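Local coordinates for protein ribose-phosphate pyrophosphokinase (Thermus thermophilus, PDB 7PN0) that probably catalyses transfer of the diphosphate group of ATP to ribose 5-phosphate, making phosphoribosyl pyrophosphate for nucleotide synthesis, and is seen here with ADP bound, at residues A[18-22]-A[290-295]; A[53-59]-A[87-93]; A[122-128]-A[140-146]; A[245-251]-A[267-273]. All coordinates share one frame; numbering follows the deposited sequence.

Contacts 2 and 3 lie in one parallel sheet, about 10 Å between centres, where strands 83-88 and 122-126 run side by side. Contact 4 belongs to the second, mixed sheet, its centre about 14 Å from that of contact 2. Along the chain, contacts 2, 3 and 4 follow one another in series, and contact 1 encloses them all by bringing helix 287-299 back to helix 12-21. That returning helix packs on both sheet contacts, Phe290 reaching Pro89 and Met126. The two halves of the protein meet where His248 of contact 4 touches Tyr90 of contact 2 and bonds to Thr127 of contact 3, so the two halves are joined directly at this seam.

Contact 1: residues A[18-22]-A[290-295]; sequences IAEAL and FAEAIW
Two aromatic residues, Phe290 and Trp295, lie at the two ends of this contact, and both meet the 18-22 segment mainly through CB. Ile18 CD1 sits 3.7 Å from Phe290 CB and comes at the ring obliquely, while the ring itself swings off toward Pro89 and Met126. At the far end Leu22 CD2 lies 3.9 Å from Trp295 CB, again oblique to the indole. Between them Ala291 is the point of closest packing: its CB is 3.6 Å from Ala21 CB, and small residues on both sides let the CA atoms of Ile18 and Ala291 approach to 4.9 Å. Ile18 has CG1 beside its backbone N (chi1 -67°), which turns the CG2 branch over Ala291 and onto Ile294 CD1 at 3.8 Å, the two side chains crossing at about a right angle. Leu22 spreads its methyls, CD1 against Ile294 CG2 at 4.1 Å and CD2 tight on Ala291 O at 3.2 Å. With an alanine here both methyls go, and a gap would probably open beside Ile294 CG2 and Trp295 CB. No hydrogen bond crosses the contact. Strand 3-7 lines the contact: Ile18 packs on Ile5, and Ile294 and Trp295 on Leu3. On another flank of helix 287-299, Phe290 and Ala293 rest on Leu124 of strand 122-126 and Leu144 of strand 141-144.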
# COMPACT_ATOMS: atom_id res chain seq x y z
N ILE A 18 30.29 -4.90 -17.13
CA ILE A 18 29.81 -3.67 -16.45
C ILE A 18 30.66 -3.40 -15.20
O ILE A 18 31.14 -2.25 -15.06
CB ILE A 18 28.31 -3.79 -16.12
CG1 ILE A 18 27.46 -3.83 -17.40
CG2 ILE A 18 27.95 -2.64 -15.20
CD1 ILE A 18 26.01 -4.23 -17.20
N ALA A 19 30.82 -4.37 -14.29
CA ALA A 19 31.62 -4.20 -13.06
C ALA A 19 33.05 -3.75 -13.42
O ALA A 19 33.58 -2.82 -12.80
CB ALA A 19 31.69 -5.48 -12.29
N GLU A 20 33.67 -4.44 -14.38
CA GLU A 20 35.06 -4.17 -14.81
C GLU A 20 35.15 -2.73 -15.34
O GLU A 20 36.08 -2.04 -14.89
CB GLU A 20 35.51 -5.26 -15.79
CG GLU A 20 35.84 -6.57 -15.07
CD GLU A 20 36.05 -7.83 -15.91
OE1 GLU A 20 36.30 -8.90 -15.30
OE2 GLU A 20 35.98 -7.75 -17.18
N ALA A 21 34.17 -2.26 -16.12
CA ALA A 21 34.12 -0.90 -16.68
C ALA A 21 33.97 0.09 -15.53
O ALA A 21 34.46 1.20 -15.68
CB ALA A 21 33.03 -0.76 -17.70
N LEU A 22 33.38 -0.30 -14.39
CA LEU A 22 33.26 0.60 -13.19
C LEU A 22 34.56 0.51 -12.35
O LEU A 22 34.63 1.21 -11.37
CB LEU A 22 32.05 0.15 -12.35
CG LEU A 22 30.67 0.37 -12.96
CD1 LEU A 22 29.63 -0.45 -12.24
CD2 LEU A 22 30.29 1.83 -12.92
N PHE A 290 26.00 0.82 -20.00
CA PHE A 290 25.31 0.48 -18.72
C PHE A 290 26.18 0.89 -17.53
O PHE A 290 25.68 1.41 -16.53
CB PHE A 290 24.97 -1.01 -18.68
CG PHE A 290 23.64 -1.33 -19.31
CD1 PHE A 290 23.52 -1.56 -20.67
CD2 PHE A 290 22.52 -1.45 -18.51
CE1 PHE A 290 22.29 -1.88 -21.23
CE2 PHE A 290 21.31 -1.81 -19.07
CZ PHE A 290 21.19 -1.99 -20.43
N ALA A 291 27.49 0.65 -17.63
CA ALA A 291 28.42 1.03 -16.54
C ALA A 291 28.37 2.55 -16.30
O ALA A 291 28.27 2.97 -15.14
CB ALA A 291 29.80 0.54 -16.85
N GLU A 292 28.37 3.36 -17.35
CA GLU A 292 28.30 4.83 -17.23
C GLU A 292 26.96 5.21 -16.58
O GLU A 292 26.96 6.10 -15.74
CB GLU A 292 28.48 5.52 -18.58
CG GLU A 292 28.70 7.02 -18.46
CD GLU A 292 29.82 7.41 -17.51
OE1 GLU A 292 30.84 6.70 -17.50
OE2 GLU A 292 29.65 8.40 -16.74
N ALA A 293 25.85 4.61 -17.04
CA ALA A 293 24.51 4.91 -16.45
C ALA A 293 24.53 4.57 -14.95
O ALA A 293 24.10 5.40 -14.11
CB ALA A 293 23.47 4.14 -17.23
N ILE A 294 25.04 3.40 -14.59
CA ILE A 294 25.08 2.97 -13.17
C ILE A 294 25.92 3.98 -12.40
O ILE A 294 25.46 4.43 -11.33
CB ILE A 294 25.53 1.50 -13.02
CG1 ILE A 294 24.45 0.55 -13.55
CG2 ILE A 294 25.90 1.18 -11.60
CD1 ILE A 294 24.94 -0.87 -13.79
N TRP A 295 27.10 4.35 -12.93
CA TRP A 295 27.98 5.34 -12.26
C TRP A 295 27.17 6.62 -11.98
O TRP A 295 27.19 7.14 -10.84
CB TRP A 295 29.24 5.60 -13.10
CG TRP A 295 30.16 6.58 -12.44
CD1 TRP A 295 30.49 7.83 -12.87
CD2 TRP A 295 30.84 6.38 -11.19
NE1 TRP A 295 31.35 8.41 -11.99
CE2 TRP A 295 31.55 7.57 -10.92
CE3 TRP A 295 30.87 5.34 -10.24
CZ2 TRP A 295 32.30 7.73 -9.75
CZ3 TRP A 295 31.60 5.51 -9.08
CH2 TRP A 295 32.32 6.69 -8.86

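Contact 2: residues A[53-59]-A[87-93]; sequences FIVQSFV and VIPYFSY. With ADP (adenosine-5'-diphosphate), chain C.
Val87 is tied to the neighbouring strand by both its backbone N and its O: the N donates to Ile54 O at 2.8 Å, and the O accepts from Gln56 N at 2.9 Å. This is the parallel pairing of a beta-alpha-beta unit, strand 51-55, helix 62-78 and strand 83-88, in the N-terminal phosphoribosyltransferase-like domain, with Val55 opposite Val87. Past the strands the pairing carries on in the loops, where Phe58 N reaches Tyr90 O at 3.0 Å. Ser57 OG takes a rather bent bond from Tyr90 N, 3.2 Å long with 137° at the hydrogen, and it also donates to Thr272 O, which fixes the hydroxyl between two halves of the chain. Phe58 carries the packing. Its CG stands beside the backbone N (chi1 -80°), which drops the ring among three partners. Phe91 turns its edge to the Phe58 face in a T-shaped pair, centroids 5.2 Å apart and planes at 71°; Ile88 CG2 touches Phe58 CE1 at 3.6 Å; and Phe58 CD2 lies in plane at the edge of the Tyr93 ring, 3.7 Å from Tyr93 CD2. Leu66 of helix 62-78 also packs on Phe58. A second subunit secures the end of the segment, its Asn38 bonding to Ser92 OG and its Leu39 N to Tyr93 OH. Ser92 and Tyr93 belong to the adenine side of the nucleotide pocket, where Tyr93 CD1 lies 3.8 Å from N6 of ADP.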
# COMPACT_ATOMS: atom_id res chain seq x y z
N PHE A 53 22.98 -3.01 -7.44
CA PHE A 53 22.53 -3.11 -8.84
C PHE A 53 22.59 -4.59 -9.21
O PHE A 53 23.66 -5.28 -9.13
CB PHE A 53 23.45 -2.28 -9.75
CG PHE A 53 23.33 -0.80 -9.52
CD1 PHE A 53 23.97 -0.19 -8.46
CD2 PHE A 53 22.45 -0.03 -10.27
CE1 PHE A 53 23.81 1.16 -8.19
CE2 PHE A 53 22.30 1.32 -10.01
CZ PHE A 53 22.99 1.91 -8.98
N ILE A 54 21.47 -5.12 -9.66
CA ILE A 54 21.41 -6.58 -9.93
C ILE A 54 21.10 -6.71 -11.39
O ILE A 54 20.05 -6.20 -11.81
CB ILE A 54 20.38 -7.30 -9.06
CG1 ILE A 54 20.69 -7.18 -7.58
CG2 ILE A 54 20.17 -8.74 -9.49
CD1 ILE A 54 19.43 -7.23 -6.76
N VAL A 55 21.98 -7.37 -12.13
CA VAL A 55 21.82 -7.54 -13.61
C VAL A 55 21.09 -8.85 -13.93
O VAL A 55 21.57 -9.97 -13.62
CB VAL A 55 23.19 -7.47 -14.31
CG1 VAL A 55 23.07 -7.50 -15.81
CG2 VAL A 55 23.96 -6.23 -13.89
N GLN A 56 20.03 -8.76 -14.71
CA GLN A 56 19.32 -9.96 -15.23
C GLN A 56 18.56 -9.60 -16.49
O GLN A 56 17.77 -8.65 -16.45
CB GLN A 56 18.36 -10.52 -14.18
CG GLN A 56 17.78 -11.86 -14.59
CD GLN A 56 18.68 -12.99 -14.14
OE1 GLN A 56 19.85 -13.09 -14.53
NE2 GLN A 56 18.14 -13.83 -13.28
N SER A 57 18.81 -10.33 -17.59
CA SER A 57 18.02 -10.21 -18.84
C SER A 57 17.00 -11.35 -18.88
O SER A 57 17.25 -12.43 -18.31
CB SER A 57 18.89 -10.17 -20.07
OG SER A 57 19.50 -8.91 -20.17
N PHE A 58 15.87 -11.10 -19.56
CA PHE A 58 14.75 -12.05 -19.69
C PHE A 58 15.01 -12.95 -20.90
O PHE A 58 14.33 -12.82 -21.91
CB PHE A 58 13.44 -11.29 -19.82
CG PHE A 58 12.90 -10.78 -18.52
CD1 PHE A 58 13.59 -9.84 -17.78
CD2 PHE A 58 11.72 -11.29 -18.01
CE1 PHE A 58 13.13 -9.43 -16.53
CE2 PHE A 58 11.25 -10.84 -16.78
CZ PHE A 58 11.92 -9.87 -16.08
N VAL A 59 15.98 -13.85 -20.76
CA VAL A 59 16.38 -14.85 -21.79
C VAL A 59 16.13 -16.25 -21.24
O VAL A 59 15.98 -16.45 -20.02
CB VAL A 59 17.85 -14.67 -22.21
CG1 VAL A 59 18.09 -13.30 -22.85
CG2 VAL A 59 18.78 -14.84 -21.02
N VAL A 87 18.67 -4.01 -12.80
CA VAL A 87 19.29 -3.75 -14.13
C VAL A 87 18.82 -4.87 -15.05
O VAL A 87 19.23 -6.02 -14.90
CB VAL A 87 20.81 -3.64 -14.05
CG1 VAL A 87 21.35 -3.33 -15.43
CG2 VAL A 87 21.22 -2.57 -13.04
N ILE A 88 17.94 -4.52 -15.97
CA ILE A 88 17.24 -5.49 -16.85
C ILE A 88 17.58 -5.05 -18.25
O ILE A 88 16.84 -4.29 -18.87
CB ILE A 88 15.71 -5.49 -16.62
CG1 ILE A 88 15.38 -5.72 -15.15
CG2 ILE A 88 15.07 -6.51 -17.54
CD1 ILE A 88 13.89 -5.61 -14.84
N PRO A 89 18.71 -5.53 -18.81
CA PRO A 89 19.14 -5.05 -20.13
C PRO A 89 18.13 -5.41 -21.22
O PRO A 89 17.86 -4.55 -22.05
CB PRO A 89 20.51 -5.71 -20.34
CG PRO A 89 20.96 -6.03 -18.97
CD PRO A 89 19.71 -6.39 -18.17
N TYR A 90 17.52 -6.59 -21.15
CA TYR A 90 16.45 -6.99 -22.09
C TYR A 90 15.21 -7.41 -21.29
O TYR A 90 15.24 -8.43 -20.66
CB TYR A 90 16.86 -8.12 -23.01
CG TYR A 90 15.75 -8.65 -23.90
CD1 TYR A 90 14.94 -7.80 -24.63
CD2 TYR A 90 15.47 -10.01 -23.97
CE1 TYR A 90 13.89 -8.28 -25.41
CE2 TYR A 90 14.44 -10.52 -24.75
CZ TYR A 90 13.64 -9.64 -25.46
OH TYR A 90 12.65 -10.13 -26.26
N PHE A 91 14.14 -6.64 -21.43
CA PHE A 91 12.86 -6.87 -20.75
C PHE A 91 11.90 -7.44 -21.80
O PHE A 91 11.18 -6.67 -22.44
CB PHE A 91 12.33 -5.59 -20.10
CG PHE A 91 11.06 -5.79 -19.33
CD1 PHE A 91 10.80 -6.98 -18.65
CD2 PHE A 91 10.10 -4.80 -19.29
CE1 PHE A 91 9.64 -7.15 -17.91
CE2 PHE A 91 8.93 -4.98 -18.56
CZ PHE A 91 8.72 -6.14 -17.85
N SER A 92 11.98 -8.76 -21.99
CA SER A 92 11.23 -9.47 -23.07
C SER A 92 9.74 -9.18 -22.93
O SER A 92 9.04 -9.02 -23.96
CB SER A 92 11.51 -10.94 -23.02
OG SER A 92 10.95 -11.57 -21.87
N TYR A 93 9.24 -9.17 -21.69
CA TYR A 93 7.78 -9.05 -21.47
C TYR A 93 7.28 -7.64 -21.78
O TYR A 93 6.02 -7.44 -21.73
CB TYR A 93 7.36 -9.52 -20.08
CG TYR A 93 7.25 -11.01 -19.90
CD1 TYR A 93 6.13 -11.69 -20.38
CD2 TYR A 93 8.24 -11.74 -19.27
CE1 TYR A 93 5.96 -13.06 -20.20
CE2 TYR A 93 8.10 -13.11 -19.08
CZ TYR A 93 6.96 -13.76 -19.53
OH TYR A 93 6.84 -15.10 -19.39
PB ADP C . 4.00 -5.67 -31.83
O1B ADP C . 4.47 -4.26 -32.20
O2B ADP C . 4.03 -5.92 -30.34
O3B ADP C . 4.61 -6.81 -32.62
PA ADP C . 1.43 -6.63 -31.69
O1A ADP C . 1.16 -6.22 -30.27
O2A ADP C . 0.27 -6.73 -32.63
O3A ADP C . 2.48 -5.62 -32.32
O5' ADP C . 2.31 -7.99 -31.72
C5' ADP C . 2.41 -8.84 -30.54
C4' ADP C . 2.38 -10.31 -30.91
O4' ADP C . 3.39 -11.00 -30.11
C3' ADP C . 1.07 -11.06 -30.62
O3' ADP C . -0.09 -10.23 -30.55
C2' ADP C . 1.28 -11.52 -29.19
O2' ADP C . 0.50 -12.65 -28.91
C1' ADP C . 2.78 -11.82 -29.15
N9 ADP C . 3.39 -11.54 -27.84
C8 ADP C . 2.83 -10.89 -26.76
N7 ADP C . 3.62 -10.84 -25.71
C5 ADP C . 4.75 -11.52 -26.11
C6 ADP C . 5.95 -11.83 -25.46
N6 ADP C . 6.22 -11.44 -24.21
N1 ADP C . 6.90 -12.53 -26.14
C2 ADP C . 6.63 -12.88 -27.41
N3 ADP C . 5.54 -12.63 -28.13
C4 ADP C . 4.62 -11.96 -27.42

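Contact 3: residues A[122-128]-A[140-146]; sequences RVLTMTL and PVDHLSA. With SO4 (sulfate ion), chain F.
Strands 122-126 and 141-144 run parallel, their axes 4.5 Å apart and 18° askew, with Val123, Leu124, Thr125 and Met126 opposite Val141, Asp142, His143 and Leu144. At one end the bent Arg122 side chain brings NH1 to Asp142 OD2 in a salt bridge of 2.8 Å; NH1 also donates to Ser80 OG of a third subunit. The carboxylate oxygen lies in the guanidinium plane and is met on its syn side, 31° out of its own plane, while Pro140 CB covers one guanidinium face. A water bridges the pair, accepting from Arg122 NE and donating to Asp142 OD2 and Val123 O. Leu124 CD1 packs 3.8 Å from Leu144 CG. His143 has CG anti to its backbone N (chi1 -178°), placing NE2 to accept from Leu128 N at 3.0 Å, well out of the ring plane, and the Leu128 CD1 methyl sits 3.9 Å above the ring centroid in a CH-pi contact. At the strand ends a sulfate, probably from the crystallisation liquor, is gripped by Thr127 OG1 at 2.6 Å, Ser145 OG at 2.7 Å, Ala146 N and Arg175. The pair forms the edge, within this chain, of the parallel sheet of the phosphoribosyltransferase-like N-terminal half, and Arg48 of the third subunit forms a salt bridge with Asp142 OD1. On the inner side strand 83-88 bonds to Arg122 and Leu124, and helix 287-299 packs over Leu124 and Met126.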
# COMPACT_ATOMS: atom_id res chain seq x y z
N ARG A 122 14.19 0.91 -8.26
CA ARG A 122 14.51 1.56 -9.54
C ARG A 122 14.72 0.46 -10.56
O ARG A 122 15.06 -0.68 -10.19
CB ARG A 122 15.83 2.36 -9.60
CG ARG A 122 16.20 3.24 -8.44
CD ARG A 122 17.54 3.90 -8.71
NE ARG A 122 17.49 4.66 -9.94
CZ ARG A 122 16.86 5.83 -10.09
NH1 ARG A 122 16.86 6.42 -11.26
NH2 ARG A 122 16.28 6.44 -9.06
N VAL A 123 14.64 0.84 -11.82
CA VAL A 123 14.94 -0.07 -12.95
C VAL A 123 15.88 0.70 -13.87
O VAL A 123 15.70 1.91 -14.01
CB VAL A 123 13.69 -0.55 -13.71
CG1 VAL A 123 14.01 -1.31 -14.96
CG2 VAL A 123 12.82 -1.41 -12.84
N LEU A 124 16.81 -0.02 -14.47
CA LEU A 124 17.71 0.46 -15.55
C LEU A 124 17.56 -0.53 -16.69
O LEU A 124 17.79 -1.71 -16.44
CB LEU A 124 19.17 0.51 -15.05
CG LEU A 124 20.21 0.87 -16.12
CD1 LEU A 124 19.88 2.21 -16.75
CD2 LEU A 124 21.63 0.82 -15.53
N THR A 125 17.15 -0.06 -17.88
CA THR A 125 16.84 -0.97 -18.99
C THR A 125 17.25 -0.31 -20.29
O THR A 125 17.58 0.87 -20.29
CB THR A 125 15.38 -1.45 -18.92
OG1 THR A 125 15.14 -2.47 -19.89
CG2 THR A 125 14.36 -0.36 -19.14
N MET A 126 17.08 -1.02 -21.39
CA MET A 126 17.47 -0.48 -22.71
C MET A 126 16.44 -0.93 -23.73
O MET A 126 15.99 -2.07 -23.66
CB MET A 126 18.87 -0.93 -23.12
CG MET A 126 19.25 -0.55 -24.55
SD MET A 126 20.99 -1.02 -24.92
CE MET A 126 21.87 0.34 -24.17
N THR A 127 16.11 -0.06 -24.66
CA THR A 127 15.22 -0.37 -25.79
C THR A 127 14.01 -1.20 -25.33
O THR A 127 13.82 -2.37 -25.79
CB THR A 127 16.00 -1.02 -26.94
OG1 THR A 127 17.17 -0.26 -27.23
CG2 THR A 127 15.13 -1.14 -28.17
N LEU A 128 13.10 -0.61 -24.56
CA LEU A 128 11.77 -1.23 -24.29
C LEU A 128 11.02 -1.41 -25.59
O LEU A 128 11.14 -0.56 -26.47
CB LEU A 128 10.97 -0.37 -23.34
CG LEU A 128 11.51 -0.36 -21.93
CD1 LEU A 128 10.84 0.73 -21.14
CD2 LEU A 128 11.33 -1.72 -21.28
N PRO A 140 11.14 4.77 -10.30
CA PRO A 140 11.87 5.39 -11.41
C PRO A 140 12.45 4.33 -12.35
O PRO A 140 12.97 3.27 -11.88
CB PRO A 140 12.96 6.21 -10.75
CG PRO A 140 12.56 6.36 -9.31
CD PRO A 140 11.60 5.24 -9.00
N VAL A 141 12.47 4.67 -13.65
CA VAL A 141 13.04 3.82 -14.71
C VAL A 141 14.01 4.70 -15.50
O VAL A 141 13.65 5.77 -15.88
CB VAL A 141 11.99 3.17 -15.61
CG1 VAL A 141 12.64 2.46 -16.78
CG2 VAL A 141 11.02 2.25 -14.84
N ASP A 142 15.25 4.28 -15.61
CA ASP A 142 16.18 4.91 -16.58
C ASP A 142 16.19 4.01 -17.81
O ASP A 142 16.57 2.85 -17.71
CB ASP A 142 17.56 5.15 -15.97
CG ASP A 142 17.54 6.25 -14.91
OD1 ASP A 142 17.01 7.36 -15.20
OD2 ASP A 142 17.96 5.97 -13.80
N HIS A 143 15.71 4.55 -18.91
CA HIS A 143 15.52 3.83 -20.19
C HIS A 143 16.64 4.27 -21.14
O HIS A 143 16.52 5.37 -21.66
CB HIS A 143 14.11 4.12 -20.72
CG HIS A 143 13.75 3.43 -21.98
ND1 HIS A 143 12.65 3.80 -22.70
CD2 HIS A 143 14.34 2.42 -22.66
CE1 HIS A 143 12.57 3.06 -23.79
NE2 HIS A 143 13.60 2.21 -23.79
N LEU A 144 17.66 3.43 -21.35
CA LEU A 144 18.80 3.77 -22.24
C LEU A 144 18.39 3.51 -23.70
O LEU A 144 17.66 2.54 -23.97
CB LEU A 144 20.00 2.90 -21.86
CG LEU A 144 20.54 3.04 -20.44
CD1 LEU A 144 21.74 2.14 -20.23
CD2 LEU A 144 20.88 4.48 -20.10
N SER A 145 18.91 4.32 -24.61
CA SER A 145 18.75 4.15 -26.07
C SER A 145 19.99 3.47 -26.67
O SER A 145 21.13 3.85 -26.27
CB SER A 145 18.55 5.48 -26.71
OG SER A 145 18.47 5.33 -28.12
N ALA A 146 19.78 2.55 -27.60
CA ALA A 146 20.83 1.92 -28.44
C ALA A 146 21.07 2.74 -29.71
O ALA A 146 21.98 2.38 -30.46
CB ALA A 146 20.46 0.52 -28.82
S SO4 F . 15.83 2.88 -28.73
O1 SO4 F . 16.00 4.26 -28.33
O2 SO4 F . 16.99 2.15 -28.28
O3 SO4 F . 15.73 2.78 -30.20
O4 SO4 F . 14.67 2.34 -28.11
O HOH W 1 17.75 3.60 -12.62

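Contact 4: residues A[245-251]-A[267-273]; sequences AATHGVY and VAATDTC
Thr247 O, at the corner where the chain leaves one strand for the next, is caught by a single residue twice: Thr270 OG1 donates to it at 2.6 Å and Thr270 N at 2.9 Å, from opposite faces of the carbonyl plane. The hydroxyl gets there because OG1 sits between the backbone N and carbonyl carbon of Thr270 (chi1 78°), where it also accepts from Thr272 N in an ST turn. A valine in its place has no OG1, so Thr247 O would probably be left with a single bond from this residue and Thr272 N without its turn acceptor. Thr272 OG1 and His248 ND1 share a hydrogen bond of 2.8 Å at the ring edge, and a water links Gly249 N, Thr270 O and Cys273 N. Gly249 CA lies 3.7 Å from Ala269 CB and under one face of the Tyr251 ring; a CB there would clash with both residues. Tyr251 OH in turn reaches Ala269 CB at 3.5 Å. His248 NE2 bonds to Thr127 O, bridging toward the N-terminal half. Before the corner the strands pair in parallel, Ala246 N to Ala268 O at 3.0 Å, as in the central sheet of the phosphoribosyltransferase-like fold.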
# COMPACT_ATOMS: atom_id res chain seq x y z
N ALA A 245 20.35 -4.52 -38.03
CA ALA A 245 20.79 -4.37 -36.64
C ALA A 245 19.56 -4.32 -35.74
O ALA A 245 18.46 -3.99 -36.22
CB ALA A 245 21.65 -3.15 -36.51
N ALA A 246 19.76 -4.67 -34.48
CA ALA A 246 18.71 -4.59 -33.45
C ALA A 246 19.41 -4.33 -32.13
O ALA A 246 20.64 -4.62 -32.04
CB ALA A 246 17.90 -5.86 -33.39
N THR A 247 18.67 -3.90 -31.12
CA THR A 247 19.23 -3.86 -29.75
C THR A 247 19.39 -5.28 -29.20
O THR A 247 20.53 -5.67 -28.79
CB THR A 247 18.41 -2.98 -28.80
OG1 THR A 247 18.36 -1.65 -29.35
CG2 THR A 247 19.05 -3.01 -27.44
N HIS A 248 18.30 -6.04 -29.18
CA HIS A 248 18.22 -7.32 -28.47
C HIS A 248 18.33 -8.47 -29.47
O HIS A 248 17.40 -8.65 -30.31
CB HIS A 248 16.92 -7.40 -27.66
CG HIS A 248 16.67 -6.19 -26.82
ND1 HIS A 248 17.49 -5.85 -25.77
CD2 HIS A 248 15.65 -5.30 -26.82
CE1 HIS A 248 17.02 -4.77 -25.18
NE2 HIS A 248 15.90 -4.39 -25.81
N GLY A 249 19.44 -9.19 -29.38
CA GLY A 249 19.74 -10.36 -30.20
C GLY A 249 19.29 -11.58 -29.45
O GLY A 249 20.12 -12.22 -28.76
N VAL A 250 17.99 -11.84 -29.53
CA VAL A 250 17.37 -12.91 -28.72
C VAL A 250 17.65 -14.27 -29.42
O VAL A 250 18.12 -15.21 -28.75
CB VAL A 250 15.89 -12.61 -28.48
CG1 VAL A 250 15.31 -13.65 -27.54
CG2 VAL A 250 15.66 -11.19 -27.97
N TYR A 251 17.49 -14.34 -30.74
CA TYR A 251 18.03 -15.44 -31.59
C TYR A 251 17.52 -16.80 -31.08
O TYR A 251 18.30 -17.68 -30.64
CB TYR A 251 19.56 -15.38 -31.62
CG TYR A 251 20.15 -14.13 -32.19
CD1 TYR A 251 19.67 -13.56 -33.35
CD2 TYR A 251 21.26 -13.54 -31.61
CE1 TYR A 251 20.30 -12.48 -33.95
CE2 TYR A 251 21.86 -12.43 -32.16
CZ TYR A 251 21.38 -11.88 -33.33
OH TYR A 251 21.99 -10.79 -33.88
N VAL A 267 24.30 -9.26 -39.45
CA VAL A 267 23.25 -8.94 -38.44
C VAL A 267 23.99 -8.60 -37.15
O VAL A 267 24.72 -9.47 -36.63
CB VAL A 267 22.28 -10.12 -38.26
CG1 VAL A 267 21.19 -9.77 -37.25
CG2 VAL A 267 21.69 -10.53 -39.61
N ALA A 268 23.81 -7.37 -36.69
CA ALA A 268 24.45 -6.85 -35.48
C ALA A 268 23.37 -6.67 -34.41
O ALA A 268 22.27 -6.21 -34.75
CB ALA A 268 25.16 -5.56 -35.77
N ALA A 269 23.73 -6.97 -33.17
CA ALA A 269 22.86 -6.76 -31.99
C ALA A 269 23.77 -6.48 -30.82
O ALA A 269 24.98 -6.79 -30.90
CB ALA A 269 21.99 -7.94 -31.80
N THR A 270 23.24 -5.87 -29.76
CA THR A 270 24.04 -5.63 -28.55
C THR A 270 24.16 -6.95 -27.78
O THR A 270 23.60 -8.03 -28.20
CB THR A 270 23.43 -4.50 -27.69
OG1 THR A 270 22.33 -5.12 -27.00
CG2 THR A 270 23.06 -3.28 -28.49
N ASP A 271 24.79 -6.86 -26.61
CA ASP A 271 24.98 -8.01 -25.71
C ASP A 271 23.99 -7.87 -24.54
O ASP A 271 24.26 -8.45 -23.49
CB ASP A 271 26.44 -8.16 -25.29
CG ASP A 271 27.14 -6.92 -24.76
OD1 ASP A 271 26.51 -5.84 -24.70
OD2 ASP A 271 28.35 -7.03 -24.41
N THR A 272 22.87 -7.17 -24.70
CA THR A 272 21.81 -7.21 -23.63
C THR A 272 21.44 -8.67 -23.35
O THR A 272 21.10 -9.03 -22.19
CB THR A 272 20.55 -6.41 -24.02
OG1 THR A 272 20.07 -6.88 -25.27
CG2 THR A 272 20.73 -4.92 -24.09
N CYS A 273 21.45 -9.49 -24.40
CA CYS A 273 21.30 -10.96 -24.36
C CYS A 273 22.64 -11.56 -24.75
O CYS A 273 23.35 -10.99 -25.59
CB CYS A 273 20.26 -11.44 -25.36
SG CYS A 273 18.66 -10.63 -25.10
O HOH W 2 21.22 -8.59 -27.16
O HOH W 3 22.81 -11.47 -28.44